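Local coordinates for protein Atp-dependent DNA ligase (Psychromonas sp., PDB 4D05) that probably seals nicks in duplex DNA at the expense of ATP, passing through the covalent enzyme-adenylate intermediate in which it was crystallised, at residues K26-R31 with Q71-V76; G64-A69 with I93-F98; D180-V185 with G230-Y235. All blocks are in the same frame, centred on the assembly; numbering follows the deposited sequence. Where two conformers were deposited one is given.

Interaction 1 of 3, residues K26-R31 with Q71-V76; sequences KLDGIR and QQFETV. With AMP (adenosine monophosphate), chain H; SO4 (sulfate ion), chain C.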
loop_
_atom_site.group_PDB
_atom_site.type_symbol
_atom_site.label_atom_id
_atom_site.label_comp_id
_atom_site.label_asym_id
_atom_site.label_seq_id
_atom_site.Cartn_x
_atom_site.Cartn_y
_atom_site.Cartn_z
ATOM N N LYS A 26 -3.330 -6.422 0.666
ATOM C CA LYS A 26 -3.207 -4.994 0.941
ATOM C C LYS A 26 -4.532 -4.330 0.526
ATOM O O LYS A 26 -4.905 -4.374 -0.635
ATOM C CB LYS A 26 -2.054 -4.444 0.103
ATOM C CG LYS A 26 -1.645 -3.005 0.375
ATOM C CD LYS A 26 -0.450 -2.689 -0.535
ATOM C CE LYS A 26 0.243 -1.372 -0.113
ATOM N NZ LYS A 26 -0.707 -0.313 -0.466
ATOM N N LEU A 27 -5.239 -3.729 1.481
ATOM C CA LEU A 27 -6.558 -3.161 1.181
ATOM C C LEU A 27 -6.443 -1.647 1.002
ATOM O O LEU A 27 -5.743 -0.978 1.745
ATOM C CB LEU A 27 -7.545 -3.437 2.322
ATOM C CG LEU A 27 -7.764 -4.892 2.681
ATOM C CD1 LEU A 27 -8.888 -5.034 3.723
ATOM C CD2 LEU A 27 -8.068 -5.715 1.435
ATOM N N ASP A 28 -7.136 -1.131 -0.009
ATOM C CA ASP A 28 -7.130 0.302 -0.302
ATOM C C ASP A 28 -8.342 0.918 0.398
ATOM O O ASP A 28 -9.406 1.113 -0.198
ATOM C CB ASP A 28 -7.238 0.515 -1.803
ATOM C CG ASP A 28 -6.949 1.954 -2.222
ATOM O OD1 ASP A 28 -6.329 2.744 -1.485
ATOM O OD2 ASP A 28 -7.297 2.268 -3.362
ATOM N N GLY A 29 -8.153 1.211 1.667
ATOM C CA GLY A 29 -9.188 1.853 2.474
ATOM C C GLY A 29 -8.647 3.020 3.256
ATOM O O GLY A 29 -7.670 3.661 2.860
ATOM N N ILE A 30 -9.298 3.303 4.389
ATOM C CA ILE A 30 -8.875 4.357 5.273
ATOM C C ILE A 30 -8.427 3.715 6.576
ATOM O O ILE A 30 -9.216 3.024 7.225
ATOM C CB ILE A 30 -10.043 5.334 5.552
ATOM C CG1 ILE A 30 -10.375 6.129 4.284
ATOM C CG2 ILE A 30 -9.699 6.299 6.681
ATOM C CD1 ILE A 30 -9.274 7.076 3.834
ATOM N N ARG A 31 -7.166 3.932 6.943
ATOM C CA ARG A 31 -6.660 3.328 8.156
ATOM C C ARG A 31 -7.353 3.903 9.378
ATOM O O ARG A 31 -7.604 5.101 9.445
ATOM C CB ARG A 31 -5.166 3.568 8.283
ATOM C CG ARG A 31 -4.559 2.726 9.385
ATOM C CD ARG A 31 -3.058 2.813 9.438
ATOM N NE ARG A 31 -2.555 2.014 10.535
ATOM C CZ ARG A 31 -1.402 1.365 10.531
ATOM N NH1 ARG A 31 -0.597 1.435 9.511
ATOM N NH2 ARG A 31 -1.064 0.664 11.578
ATOM N N GLN A 71 -11.769 -1.613 -5.078
ATOM C CA GLN A 71 -12.124 -0.517 -5.988
ATOM C C GLN A 71 -13.294 0.291 -5.492
ATOM O O GLN A 71 -14.132 0.720 -6.284
ATOM C CB GLN A 71 -12.396 -1.040 -7.407
ATOM C CG GLN A 71 -11.241 -1.738 -8.059
ATOM C CD GLN A 71 -10.034 -0.853 -8.253
ATOM O OE1 GLN A 71 -10.138 0.254 -8.775
ATOM N NE2 GLN A 71 -8.875 -1.340 -7.843
ATOM N N GLN A 72 -13.356 0.485 -4.168
ATOM C CA GLN A 72 -14.337 1.410 -3.569
ATOM C C GLN A 72 -13.674 2.364 -2.603
ATOM O O GLN A 72 -14.251 2.746 -1.560
ATOM C CB GLN A 72 -15.453 0.656 -2.866
ATOM C CG GLN A 72 -16.352 -0.091 -3.817
ATOM C CD GLN A 72 -17.209 0.834 -4.594
ATOM O OE1 GLN A 72 -17.226 0.816 -5.824
ATOM N NE2 GLN A 72 -17.941 1.661 -3.896
ATOM N N PHE A 73 -12.463 2.771 -2.950
ATOM C CA PHE A 73 -11.759 3.690 -2.081
ATOM C C PHE A 73 -12.449 5.053 -1.945
ATOM O O PHE A 73 -12.620 5.554 -0.827
ATOM C CB PHE A 73 -10.301 3.920 -2.507
ATOM C CG PHE A 73 -9.656 4.980 -1.725
ATOM C CD1 PHE A 73 -9.206 4.741 -0.438
ATOM C CD2 PHE A 73 -9.605 6.277 -2.212
ATOM C CE1 PHE A 73 -8.652 5.761 0.335
ATOM C CE2 PHE A 73 -9.066 7.287 -1.448
ATOM C CZ PHE A 73 -8.596 7.036 -0.174
ATOM N N GLU A 74 -12.754 5.716 -3.054
ATOM C CA GLU A 74 -13.346 7.047 -2.918
ATOM C C GLU A 74 -14.659 6.973 -2.132
ATOM O O GLU A 74 -14.996 7.900 -1.401
ATOM C CB GLU A 74 -13.538 7.751 -4.263
ATOM C CG GLU A 74 -12.223 8.065 -4.964
ATOM C CD GLU A 74 -11.257 8.989 -4.202
ATOM O OE1 GLU A 74 -11.677 9.789 -3.348
ATOM O OE2 GLU A 74 -10.041 8.952 -4.501
ATOM N N THR A 75 -15.424 5.906 -2.302
ATOM C CA THR A 75 -16.658 5.768 -1.543
ATOM C C THR A 75 -16.396 5.706 -0.047
ATOM O O THR A 75 -16.980 6.456 0.729
ATOM C CB THR A 75 -17.424 4.552 -1.964
ATOM O OG1 THR A 75 -17.727 4.663 -3.366
ATOM C CG2 THR A 75 -18.703 4.449 -1.155
ATOM N N VAL A 76 -15.501 4.801 0.375
ATOM C CA VAL A 76 -15.233 4.703 1.818
ATOM C C VAL A 76 -14.590 5.961 2.392
ATOM O O VAL A 76 -14.945 6.409 3.486
ATOM C CB VAL A 76 -14.453 3.404 2.187
ATOM C CG1 VAL A 76 -12.998 3.462 1.772
ATOM C CG2 VAL A 76 -14.573 3.140 3.690
HETATM P P AMP H . -0.082 1.226 0.549
HETATM O O1P AMP H . 1.306 1.613 0.123
HETATM O O2P AMP H . -1.318 2.079 0.329
HETATM O "O5'" AMP H . 0.027 0.748 2.058
HETATM C "C5'" AMP H . -1.165 0.204 2.576
HETATM C "C4'" AMP H . -1.368 0.831 3.922
HETATM O "O4'" AMP H . -2.516 0.312 4.556
HETATM C "C3'" AMP H . -0.175 0.492 4.750
HETATM O "O3'" AMP H . 0.157 1.722 5.413
HETATM C "C2'" AMP H . -0.671 -0.550 5.711
HETATM O "O2'" AMP H . 0.011 -0.128 6.895
HETATM C "C1'" AMP H . -2.227 -0.516 5.667
HETATM N N9 AMP H . -2.798 -1.847 5.263
HETATM C C8 AMP H . -3.712 -2.169 4.305
HETATM N N7 AMP H . -3.938 -3.504 4.220
HETATM C C5 AMP H . -3.179 -4.044 5.201
HETATM C C6 AMP H . -2.889 -5.408 5.649
HETATM N N6 AMP H . -3.509 -6.445 5.066
HETATM N N1 AMP H . -2.039 -5.531 6.675
HETATM C C2 AMP H . -1.379 -4.504 7.227
HETATM N N3 AMP H . -1.568 -3.245 6.870
HETATM C C4 AMP H . -2.441 -2.967 5.872
HETATM S S SO4 C . -11.401 3.713 -6.369
HETATM O O1 SO4 C . -11.922 3.294 -7.704
HETATM O O2 SO4 C . -11.120 2.514 -5.533
HETATM O O3 SO4 C . -10.159 4.458 -6.641
HETATM O O4 SO4 C . -12.367 4.666 -5.781
HETATM O O HOH W 1 -11.469 0.116 -1.654
#

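Interaction 2 of 3, residues G64-A69 with I93-F98; sequences GELWIA and IKFMIF. With AMP (adenosine monophosphate), chain H.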
loop_
_atom_site.group_PDB
_atom_site.type_symbol
_atom_site.label_atom_id
_atom_site.label_comp_id
_atom_site.label_asym_id
_atom_site.label_seq_id
_atom_site.Cartn_x
_atom_site.Cartn_y
_atom_site.Cartn_z
ATOM N N GLY A 64 -6.763 -1.407 11.871
ATOM C CA GLY A 64 -7.435 -1.963 10.717
ATOM C C GLY A 64 -7.673 -0.945 9.629
ATOM O O GLY A 64 -7.226 0.214 9.711
ATOM N N GLU A 65 -8.354 -1.414 8.600
ATOM C CA GLU A 65 -8.710 -0.556 7.462
ATOM C C GLU A 65 -10.237 -0.453 7.407
ATOM O O GLU A 65 -10.916 -1.490 7.397
ATOM C CB GLU A 65 -8.266 -1.201 6.144
ATOM C CG GLU A 65 -6.817 -1.070 5.818
ATOM C CD GLU A 65 -6.324 0.326 5.464
ATOM O OE1 GLU A 65 -6.928 1.063 4.631
ATOM O OE2 GLU A 65 -5.219 0.627 5.915
ATOM N N LEU A 66 -10.778 0.763 7.363
ATOM C CA LEU A 66 -12.190 0.931 7.027
ATOM C C LEU A 66 -12.263 0.687 5.522
ATOM O O LEU A 66 -11.567 1.354 4.735
ATOM C CB LEU A 66 -12.672 2.327 7.395
ATOM C CG LEU A 66 -12.551 2.676 8.881
ATOM C CD1 LEU A 66 -12.842 4.138 9.125
ATOM C CD2 LEU A 66 -13.494 1.822 9.715
ATOM N N TRP A 67 -13.107 -0.252 5.114
ATOM C CA TRP A 67 -13.101 -0.710 3.735
ATOM C C TRP A 67 -14.433 -1.341 3.389
ATOM O O TRP A 67 -15.098 -1.964 4.231
ATOM C CB TRP A 67 -11.986 -1.737 3.617
ATOM C CG TRP A 67 -11.697 -2.385 2.282
ATOM C CD1 TRP A 67 -10.897 -1.898 1.270
ATOM C CD2 TRP A 67 -12.090 -3.707 1.878
ATOM N NE1 TRP A 67 -10.788 -2.857 0.256
ATOM C CE2 TRP A 67 -11.491 -3.970 0.628
ATOM C CE3 TRP A 67 -12.860 -4.697 2.469
ATOM C CZ2 TRP A 67 -11.689 -5.178 -0.050
ATOM C CZ3 TRP A 67 -13.045 -5.895 1.791
ATOM C CH2 TRP A 67 -12.447 -6.121 0.557
ATOM N N ILE A 68 -14.845 -1.134 2.144
ATOM C CA ILE A 68 -16.096 -1.690 1.655
ATOM C C ILE A 68 -15.866 -2.873 0.749
ATOM O O ILE A 68 -16.434 -3.955 0.964
ATOM C CB ILE A 68 -16.908 -0.620 0.921
ATOM C CG1 ILE A 68 -17.315 0.480 1.911
ATOM C CG2 ILE A 68 -18.157 -1.209 0.257
ATOM C CD1 ILE A 68 -17.877 1.729 1.273
ATOM N N ALA A 69 -15.064 -2.652 -0.273
ATOM C CA ALA A 69 -14.741 -3.702 -1.265
ATOM C C ALA A 69 -13.568 -3.230 -2.094
ATOM O O ALA A 69 -13.186 -2.078 -2.016
ATOM C CB ALA A 69 -15.947 -3.902 -2.164
ATOM N N ILE A 93 -19.636 -0.256 5.507
ATOM C CA ILE A 93 -18.227 -0.317 5.893
ATOM C C ILE A 93 -17.931 -1.506 6.827
ATOM O O ILE A 93 -18.748 -1.880 7.646
ATOM C CB ILE A 93 -17.797 1.023 6.561
ATOM C CG1 ILE A 93 -17.992 2.160 5.571
ATOM C CG2 ILE A 93 -16.366 0.967 7.016
ATOM C CD1 ILE A 93 -17.559 3.499 6.094
ATOM N N LYS A 94 -16.764 -2.107 6.660
ATOM C CA LYS A 94 -16.236 -3.066 7.603
ATOM C C LYS A 94 -14.906 -2.518 8.103
ATOM O O LYS A 94 -14.094 -1.983 7.317
ATOM C CB LYS A 94 -15.986 -4.432 6.942
ATOM C CG LYS A 94 -17.257 -5.062 6.423
ATOM C CD LYS A 94 -17.048 -6.007 5.275
ATOM C CE LYS A 94 -16.616 -5.256 4.010
ATOM N NZ LYS A 94 -16.716 -6.154 2.854
ATOM N N PHE A 95 -14.697 -2.631 9.415
ATOM C CA PHE A 95 -13.391 -2.423 10.035
ATOM C C PHE A 95 -12.643 -3.735 9.928
ATOM O O PHE A 95 -12.964 -4.722 10.624
ATOM C CB PHE A 95 -13.561 -1.969 11.491
ATOM C CG PHE A 95 -12.275 -1.552 12.193
ATOM C CD1 PHE A 95 -11.293 -0.818 11.558
ATOM C CD2 PHE A 95 -12.076 -1.891 13.516
ATOM C CE1 PHE A 95 -10.130 -0.431 12.237
ATOM C CE2 PHE A 95 -10.941 -1.498 14.189
ATOM C CZ PHE A 95 -9.947 -0.785 13.542
HETATM N N MSE A 96 -11.705 -3.765 8.987
HETATM C CA MSE A 96 -10.942 -4.950 8.638
HETATM C C MSE A 96 -9.636 -4.918 9.384
HETATM O O MSE A 96 -8.735 -4.145 9.049
HETATM C CB MSE A 96 -10.645 -4.944 7.111
HETATM C CG MSE A 96 -11.873 -4.852 6.212
HETATM SE SE MSE A 96 -13.048 -6.369 6.158
HETATM C CE MSE A 96 -11.776 -7.665 5.446
ATOM N N ILE A 97 -9.520 -5.750 10.421
ATOM C CA ILE A 97 -8.381 -5.620 11.316
ATOM C C ILE A 97 -7.177 -6.419 10.891
ATOM O O ILE A 97 -7.306 -7.526 10.347
ATOM C CB ILE A 97 -8.785 -5.891 12.767
ATOM C CG1 ILE A 97 -9.191 -7.350 12.987
ATOM C CG2 ILE A 97 -9.913 -4.907 13.149
ATOM C CD1 ILE A 97 -9.397 -7.716 14.475
ATOM N N PHE A 98 -6.011 -5.859 11.197
ATOM C CA PHE A 98 -4.763 -6.501 10.871
ATOM C C PHE A 98 -3.736 -6.469 12.024
ATOM O O PHE A 98 -2.689 -7.079 11.896
ATOM C CB PHE A 98 -4.170 -5.930 9.549
ATOM C CG PHE A 98 -3.965 -4.437 9.548
ATOM C CD1 PHE A 98 -2.961 -3.872 10.279
ATOM C CD2 PHE A 98 -4.748 -3.604 8.779
ATOM C CE1 PHE A 98 -2.753 -2.493 10.273
ATOM C CE2 PHE A 98 -4.518 -2.222 8.771
ATOM C CZ PHE A 98 -3.516 -1.693 9.517
HETATM P P AMP H . -0.082 1.226 0.549
HETATM O O1P AMP H . 1.306 1.613 0.123
HETATM O O2P AMP H . -1.318 2.079 0.329
HETATM O "O5'" AMP H . 0.027 0.748 2.058
HETATM C "C5'" AMP H . -1.165 0.204 2.576
HETATM C "C4'" AMP H . -1.368 0.831 3.922
HETATM O "O4'" AMP H . -2.516 0.312 4.556
HETATM C "C3'" AMP H . -0.175 0.492 4.750
HETATM O "O3'" AMP H . 0.157 1.722 5.413
HETATM C "C2'" AMP H . -0.671 -0.550 5.711
HETATM O "O2'" AMP H . 0.011 -0.128 6.895
HETATM C "C1'" AMP H . -2.227 -0.516 5.667
HETATM N N9 AMP H . -2.798 -1.847 5.263
HETATM C C8 AMP H . -3.712 -2.169 4.305
HETATM N N7 AMP H . -3.938 -3.504 4.220
HETATM C C5 AMP H . -3.179 -4.044 5.201
HETATM C C6 AMP H . -2.889 -5.408 5.649
HETATM N N6 AMP H . -3.509 -6.445 5.066
HETATM N N1 AMP H . -2.039 -5.531 6.675
HETATM C C2 AMP H . -1.379 -4.504 7.227
HETATM N N3 AMP H . -1.568 -3.245 6.870
HETATM C C4 AMP H . -2.441 -2.967 5.872
#

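Interaction 3 of 3, residues D180-V185 with G230-Y235; sequences DAEATV and GSLITY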
loop_
_atom_site.group_PDB
_atom_site.type_symbol
_atom_site.label_atom_id
_atom_site.label_comp_id
_atom_site.label_asym_id
_atom_site.label_seq_id
_atom_site.Cartn_x
_atom_site.Cartn_y
_atom_site.Cartn_z
ATOM N N ASP A 180 5.840 3.833 -8.332
ATOM C CA ASP A 180 5.932 5.011 -9.209
ATOM C C ASP A 180 6.690 6.127 -8.447
ATOM O O ASP A 180 6.699 6.157 -7.210
ATOM C CB ASP A 180 4.533 5.493 -9.648
ATOM C CG ASP A 180 3.911 4.635 -10.765
ATOM O OD1 ASP A 180 4.562 3.681 -11.254
ATOM O OD2 ASP A 180 2.760 4.934 -11.176
ATOM N N ALA A 181 7.346 7.031 -9.174
ATOM C CA ALA A 181 7.966 8.192 -8.561
ATOM C C ALA A 181 8.186 9.233 -9.652
ATOM O O ALA A 181 7.929 8.957 -10.837
ATOM C CB ALA A 181 9.246 7.807 -7.966
ATOM N N GLU A 182 8.633 10.423 -9.252
ATOM C CA GLU A 182 8.863 11.515 -10.208
ATOM C C GLU A 182 10.333 11.834 -10.467
ATOM O O GLU A 182 11.220 11.633 -9.625
ATOM C CB GLU A 182 8.115 12.794 -9.772
ATOM C CG GLU A 182 6.594 12.748 -10.049
ATOM C CD GLU A 182 5.868 11.734 -9.188
ATOM O OE1 GLU A 182 5.849 11.923 -7.956
ATOM O OE2 GLU A 182 5.297 10.758 -9.731
ATOM N N ALA A 183 10.586 12.352 -11.661
ATOM C CA ALA A 183 11.935 12.761 -12.045
ATOM C C ALA A 183 11.829 13.845 -13.089
ATOM O O ALA A 183 10.795 13.988 -13.739
ATOM C CB ALA A 183 12.726 11.600 -12.616
ATOM N N THR A 184 12.927 14.573 -13.284
ATOM C CA THR A 184 12.963 15.646 -14.268
ATOM C C THR A 184 13.705 15.176 -15.518
ATOM O O THR A 184 14.791 14.613 -15.415
ATOM C CB THR A 184 13.661 16.883 -13.673
ATOM O OG1 THR A 184 12.906 17.358 -12.561
ATOM C CG2 THR A 184 13.810 18.011 -14.700
ATOM N N VAL A 185 13.120 15.402 -16.694
ATOM C CA VAL A 185 13.780 15.041 -17.936
ATOM C C VAL A 185 14.936 16.019 -18.150
ATOM O O VAL A 185 14.719 17.233 -18.129
ATOM C CB VAL A 185 12.830 15.144 -19.149
ATOM C CG1 VAL A 185 13.571 14.774 -20.441
ATOM C CG2 VAL A 185 11.631 14.234 -18.943
ATOM N N GLY A 230 13.112 19.258 -19.154
ATOM C CA GLY A 230 12.737 20.088 -18.028
ATOM C C GLY A 230 11.442 19.637 -17.388
ATOM O O GLY A 230 11.133 20.085 -16.263
ATOM N N SER A 231 10.669 18.789 -18.080
ATOM C CA SER A 231 9.391 18.380 -17.551
ATOM C C SER A 231 9.558 17.409 -16.386
ATOM O O SER A 231 10.572 16.689 -16.278
ATOM C CB SER A 231 8.501 17.791 -18.633
ATOM O OG SER A 231 9.012 16.597 -19.194
ATOM N N LEU A 232 8.570 17.441 -15.493
ATOM C CA LEU A 232 8.487 16.494 -14.401
ATOM C C LEU A 232 7.631 15.342 -14.885
ATOM O O LEU A 232 6.503 15.557 -15.303
ATOM C CB LEU A 232 7.844 17.158 -13.173
ATOM C CG LEU A 232 7.833 16.271 -11.917
ATOM C CD1 LEU A 232 9.240 16.148 -11.352
ATOM C CD2 LEU A 232 6.826 16.809 -10.862
ATOM N N ILE A 233 8.185 14.129 -14.855
ATOM C CA ILE A 233 7.501 12.956 -15.350
ATOM C C ILE A 233 7.399 11.947 -14.233
ATOM O O ILE A 233 8.141 12.031 -13.252
ATOM C CB ILE A 233 8.200 12.350 -16.605
ATOM C CG1 ILE A 233 9.631 11.852 -16.315
ATOM C CG2 ILE A 233 8.204 13.414 -17.709
ATOM C CD1 ILE A 233 9.714 10.462 -15.757
ATOM N N THR A 234 6.475 10.996 -14.404
ATOM C CA THR A 234 6.370 9.867 -13.506
ATOM C C THR A 234 6.948 8.652 -14.206
ATOM O O THR A 234 6.666 8.413 -15.390
ATOM C CB THR A 234 4.914 9.583 -13.154
ATOM O OG1 THR A 234 4.412 10.663 -12.359
ATOM C CG2 THR A 234 4.801 8.288 -12.356
ATOM N N TYR A 235 7.767 7.907 -13.469
ATOM C CA TYR A 235 8.312 6.655 -13.957
ATOM C C TYR A 235 7.899 5.545 -13.006
ATOM O O TYR A 235 7.535 5.808 -11.862
ATOM C CB TYR A 235 9.822 6.720 -14.108
ATOM C CG TYR A 235 10.575 6.924 -12.826
ATOM C CD1 TYR A 235 10.787 8.202 -12.324
ATOM C CD2 TYR A 235 11.093 5.850 -12.136
ATOM C CE1 TYR A 235 11.487 8.403 -11.129
ATOM C CE2 TYR A 235 11.792 6.027 -10.953
ATOM C CZ TYR A 235 11.977 7.304 -10.442
ATOM O OH TYR A 235 12.697 7.469 -9.264
HETATM O O HOH W 2 12.105 9.954 -7.541
#

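Interaction 1 of 3, residues K26-R31 with Q71-V76
Phe73, on the first turn of helix 73-80, carries most of the apolar contact with residues 28-30. Its ring reaches the loop because CG stands anti to the backbone N (chi1 173°), and its CE1 atom lies 3.8 Å from CD1 of Ile30, the two side chains crossing at about a right angle. One helical turn farther on, CG1 of Val76 packs on CA of Gly29.

Polar groups meet the same ring at its edge: the carbonyl oxygens of Asp28 and Gly29 lie near its plane, Gly29 O being 3.4 Å from Phe73 CE1. The Asp28 carboxylate is turned within 7° of the ring plane and sets OD2 3.5 Å from Phe73 CB.

The contact includes the second half of the nucleotidyltransferase KxDG motif, Lys26-Leu27-Asp28-Gly29. Lys26 NZ is joined covalently to the phosphorus of AMP at 1.9 Å, and Leu27 N donates an almost straight bond of 3.0 Å to N7 of the adenine.

Water 1 lies between the segments, 2.7 Å from Asp28 O, to which it may donate, and accepts from Gln72 N, the N-cap residue. At the same helix end a sulfate, probably from the crystallisation liquor, accepts hydrogen bonds from Phe73 N to O2 and from Glu74 N to O4.

Interaction 2 of 3, residues G64-A69 with I93-F98
Glu65 N donates to Met96 O at 2.8 Å, and Met96 N returns a bond to Glu65 O, closing one hydrogen-bonded pair of an antiparallel strand pairing. Trp67 and Lys94 form the next such pair; there Trp67 N meets Lys94 O in the carbonyl plane. Lys94 adds a side-chain bond: bent at chi3 (-69°), it curls back to place NZ 2.9 Å from Ile68 O, beyond the end of strand 62-67, with Trp67 CZ3 nearby.

Leu66 faces Phe95 between these two pairs, and Gly64 faces Ile97 just beyond the Glu65-Met96 pair; both are non-hydrogen-bonded pairs. The strands come very close at Gly64, whose CA is 3.0 Å from Met96 O and 3.5 Å from Phe95 CE1.

Glu65, Trp67, Lys94 and Met96 project from one face of the sheet. The selenium of Met96, a selenomethionine, makes an oblique Met-aromatic contact with Trp67, and Met96 CG lies 3.9 Å from Trp67 CE3. Phe98 is covered on both faces: AMP N3 lies 3.4 Å above the centre of one ring face, while Gly64 N lies over the opposite face, offset toward the rim, and Glu65 CG sits at the edge. Glu65 OE2 comes within 3.0 Å of AMP O4', so both strands build the nucleotide pocket.

On the other face Leu66 CD2 packs against Phe95 CD1, and Leu66 CB against Ile93 CG2. Within the five-stranded mixed sheet, strand 30-34 flanks 62-67 and strand 126-128 flanks 94-99, while Ile68 and Ile93 rest on Val76 of helix 73-80.

Interaction 3 of 3, residues D180-V185 with G230-Y235
Thr234 OG1 donates to Glu182 OE2 at 2.8 Å, reaching the carboxylate from its anti side and 20° out of its plane. Arg255 hydrogen-bonds to the same hydroxyl oxygen and forms a long, weak ion pair with Glu182. The glutamate chain bends at chi2 to run beside Thr234. The two residues form a non-hydrogen-bonded pair between strands 179-190 and 232-237, antiparallel neighbours in the five-stranded sheet of the OB-like domain.

Reciprocal backbone bonds join Ala181 with Tyr235 and Ala183 with Ile233, the straightest being Ile233 N to Ala183 O at 2.8 Å and 175°. Farther along, Val185 N bonds to Ser231 O and Gly230 N to Val185 O, carrying the pairing past the start of strand 232-237.

On the Glu182 side, Leu232 CD1 lies against Glu182 CB at 3.9 Å. The reverse face is largely apolar: Val185 CG2 meets Ile233 CG2 at 3.7 Å, and the small Ala181 and Ala183 admit the Tyr235 ring. With CG between the backbone N and carbonyl carbon (chi1 64°), that ring lies across the opposing strand, its CE1 3.7 Å from Ala183 CB. Glu182 O approaches its edge, and Phe212 makes an edge-to-face contact with it. The Tyr235 hydroxyl bonds to Asn206 and also meets water 2, which donates to Glu182 O at 2.8 Å.

How the interactions relate
Interactions 1 and 2 adjoin in the nucleotide-binding domain, their centres 8 Å apart, whereas interaction 3 lies in the OB-like domain, about 27 Å and 34 Å from them between centres. The first two share one sheet: Ile30 O probably accepts a hydrogen bond from Leu66 N, and Val76 of the helix packs on Leu66 O. Both touch AMP, interaction 1 through the covalent lysine and interaction 2 through an aromatic ring and a carboxylate. Interaction 1 is a small surface contact of a loop and the start of a strand against a helix, with a water between them; interaction 2 is buried strand pairing. Interaction 3, also antiparallel strand pairing but only partly buried, makes no contact with AMP and adds a threonine-glutamate bond across its strands.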